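Local coordinates for ABM domain-containing protein (PDB 3E8O) that is of unknown function but is probably an antibiotic biosynthesis monooxygenase-type enzyme of the dimeric alpha-beta barrel class, at residues Ile21-Ser27 with His67-His73. Sequence-based numbering, arbitrary orientation.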
# COMPACT_ATOMS: atom_id res chain seq x y z
N ILE A 21 -11.31 0.89 2.48
CA ILE A 21 -9.93 0.69 2.07
C ILE A 21 -9.88 -0.47 1.12
O ILE A 21 -10.43 -1.53 1.40
CB ILE A 21 -9.07 0.36 3.27
CG1 ILE A 21 -8.99 1.56 4.23
CG2 ILE A 21 -7.69 -0.15 2.80
CD1 ILE A 21 -8.29 1.22 5.57
N SER A 22 -9.24 -0.26 -0.02
CA SER A 22 -8.99 -1.35 -1.01
C SER A 22 -7.51 -1.68 -1.04
O SER A 22 -6.65 -0.78 -1.03
CB SER A 22 -9.40 -0.90 -2.41
OG SER A 22 -9.48 -1.96 -3.35
N HIS A 23 -7.19 -2.97 -1.11
CA HIS A 23 -5.81 -3.49 -1.24
C HIS A 23 -5.76 -4.43 -2.42
O HIS A 23 -6.51 -5.41 -2.49
CB HIS A 23 -5.38 -4.20 0.05
CG HIS A 23 -4.04 -4.86 -0.03
ND1 HIS A 23 -2.89 -4.13 -0.18
CD2 HIS A 23 -3.69 -6.17 -0.08
CE1 HIS A 23 -1.86 -4.97 -0.24
NE2 HIS A 23 -2.32 -6.21 -0.18
N GLY A 24 -4.92 -4.07 -3.38
CA GLY A 24 -4.76 -4.87 -4.59
C GLY A 24 -3.33 -5.20 -4.86
O GLY A 24 -2.41 -4.42 -4.57
N THR A 25 -3.14 -6.40 -5.39
CA THR A 25 -1.82 -6.85 -5.80
C THR A 25 -1.91 -7.44 -7.21
O THR A 25 -2.94 -7.98 -7.64
CB THR A 25 -1.25 -7.87 -4.84
OG1 THR A 25 -2.13 -9.01 -4.72
CG2 THR A 25 -1.05 -7.22 -3.44
N LEU A 26 -0.80 -7.32 -7.92
CA LEU A 26 -0.65 -7.79 -9.31
C LEU A 26 0.82 -7.81 -9.67
O LEU A 26 1.62 -7.12 -9.01
CB LEU A 26 -1.40 -6.94 -10.32
CG LEU A 26 -0.98 -5.49 -10.57
CD1 LEU A 26 -1.69 -4.98 -11.85
CD2 LEU A 26 -1.21 -4.56 -9.34
N SER A 27 1.19 -8.60 -10.68
CA SER A 27 2.59 -8.64 -11.09
C SER A 27 2.71 -8.79 -12.58
O SER A 27 1.78 -9.23 -13.25
CB SER A 27 3.35 -9.78 -10.39
OG SER A 27 2.96 -11.04 -10.90
N HIS A 67 6.38 -6.80 -8.79
CA HIS A 67 5.14 -7.05 -7.99
C HIS A 67 4.68 -5.70 -7.46
O HIS A 67 5.46 -4.96 -6.87
CB HIS A 67 5.40 -8.06 -6.89
CG HIS A 67 5.73 -9.42 -7.42
ND1 HIS A 67 4.90 -10.49 -7.23
CD2 HIS A 67 6.76 -9.86 -8.17
CE1 HIS A 67 5.43 -11.56 -7.81
NE2 HIS A 67 6.57 -11.21 -8.37
N PHE A 68 3.40 -5.43 -7.69
CA PHE A 68 2.82 -4.11 -7.45
C PHE A 68 1.63 -4.18 -6.53
O PHE A 68 0.99 -5.22 -6.35
CB PHE A 68 2.40 -3.48 -8.80
CG PHE A 68 3.54 -3.37 -9.80
CD1 PHE A 68 4.45 -2.35 -9.72
CD2 PHE A 68 3.74 -4.36 -10.76
CE1 PHE A 68 5.52 -2.28 -10.56
CE2 PHE A 68 4.82 -4.29 -11.61
CZ PHE A 68 5.70 -3.25 -11.51
N LEU A 69 1.40 -3.02 -5.92
CA LEU A 69 0.31 -2.81 -4.98
C LEU A 69 -0.53 -1.61 -5.43
O LEU A 69 0.01 -0.60 -5.90
CB LEU A 69 0.89 -2.55 -3.57
CG LEU A 69 0.01 -2.36 -2.33
CD1 LEU A 69 -0.81 -3.62 -2.00
CD2 LEU A 69 0.86 -1.96 -1.09
N ILE A 70 -1.83 -1.74 -5.25
CA ILE A 70 -2.79 -0.69 -5.50
C ILE A 70 -3.49 -0.44 -4.16
O ILE A 70 -4.19 -1.32 -3.63
CB ILE A 70 -3.82 -1.00 -6.59
CG1 ILE A 70 -3.19 -1.50 -7.90
CG2 ILE A 70 -4.69 0.20 -6.83
CD1 ILE A 70 -4.18 -1.89 -8.97
N THR A 71 -3.32 0.76 -3.62
CA THR A 71 -3.85 1.18 -2.32
C THR A 71 -4.87 2.28 -2.54
O THR A 71 -4.56 3.30 -3.13
CB THR A 71 -2.71 1.66 -1.44
OG1 THR A 71 -1.74 0.63 -1.33
CG2 THR A 71 -3.19 2.12 -0.05
N GLU A 72 -6.10 2.04 -2.08
CA GLU A 72 -7.15 3.03 -2.32
C GLU A 72 -7.97 3.28 -1.07
O GLU A 72 -8.26 2.36 -0.34
CB GLU A 72 -8.15 2.55 -3.42
CG GLU A 72 -7.53 1.85 -4.60
CD GLU A 72 -8.48 1.24 -5.59
OE1 GLU A 72 -9.60 1.77 -5.77
OE2 GLU A 72 -8.08 0.23 -6.26
N HIS A 73 -8.36 4.53 -0.89
CA HIS A 73 -9.32 4.92 0.15
C HIS A 73 -10.46 5.65 -0.53
O HIS A 73 -10.25 6.57 -1.29
CB HIS A 73 -8.72 5.85 1.21
CG HIS A 73 -7.62 5.24 2.01
ND1 HIS A 73 -6.93 5.98 2.94
CD2 HIS A 73 -7.07 4.00 2.01
CE1 HIS A 73 -6.02 5.20 3.50
NE2 HIS A 73 -6.08 4.00 2.95
O HOH W 1 -7.04 -1.70 -4.60
O HOH W 2 -2.41 -1.34 0.27
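Ser-22, Gly-24 and Leu-26 face Glu-72, Ile-70 and Phe-68 as three antiparallel hydrogen-bonded pairs joined by six N-H...O=C bonds; the two strands, Ile-21 to Ser-27 and His-67 to His-73, are the inner pair of the four-stranded ferredoxin-like sheet. Ser-22, Leu-26, Phe-68, Ile-70 and Glu-72 line its helix-covered face. With CG of Leu-26 between backbone N and carbonyl carbon (chi1 66°), the end of the side chain comes nearer strand 67-73, where CD2 lies 3.8 Å from Phe-68 CB and 3.9 Å from Ile-70 CG1. Apolar side chains suit this face, since Leu-36 of helix 33-47 packs on both Leu-26 and Phe-68. Further along, small Ser-22 packs its CB 3.8 Å from Glu-72 CB, while one water accepts from Ser-22 OG and donates to Ile-70 O and, at 2.7 Å, to Glu-72 OE2; Trp-74 NE1 hydrogen-bonds OE1. On the other face, a second water joins His-23 ND1, in the ring plane, to Thr-71 OG1 at 2.6 Å, and His-23 and His-73 stack edge-to-face with His-73 and His-23 of the second subunit. Ser-27 CB sits over the centre of the His-67 ring, 3.7 Å from its centroid, a CH-pi contact, and Ser-27 OG is hydrogen-bonded to Asp-103 OD2. Thus one face is oily toward the helix but carries a buried, water-bridged carboxylate, whereas the other, around His-23, Leu-69, Thr-71 and His-73, meets the second subunit, consistent with a dimeric alpha-beta barrel.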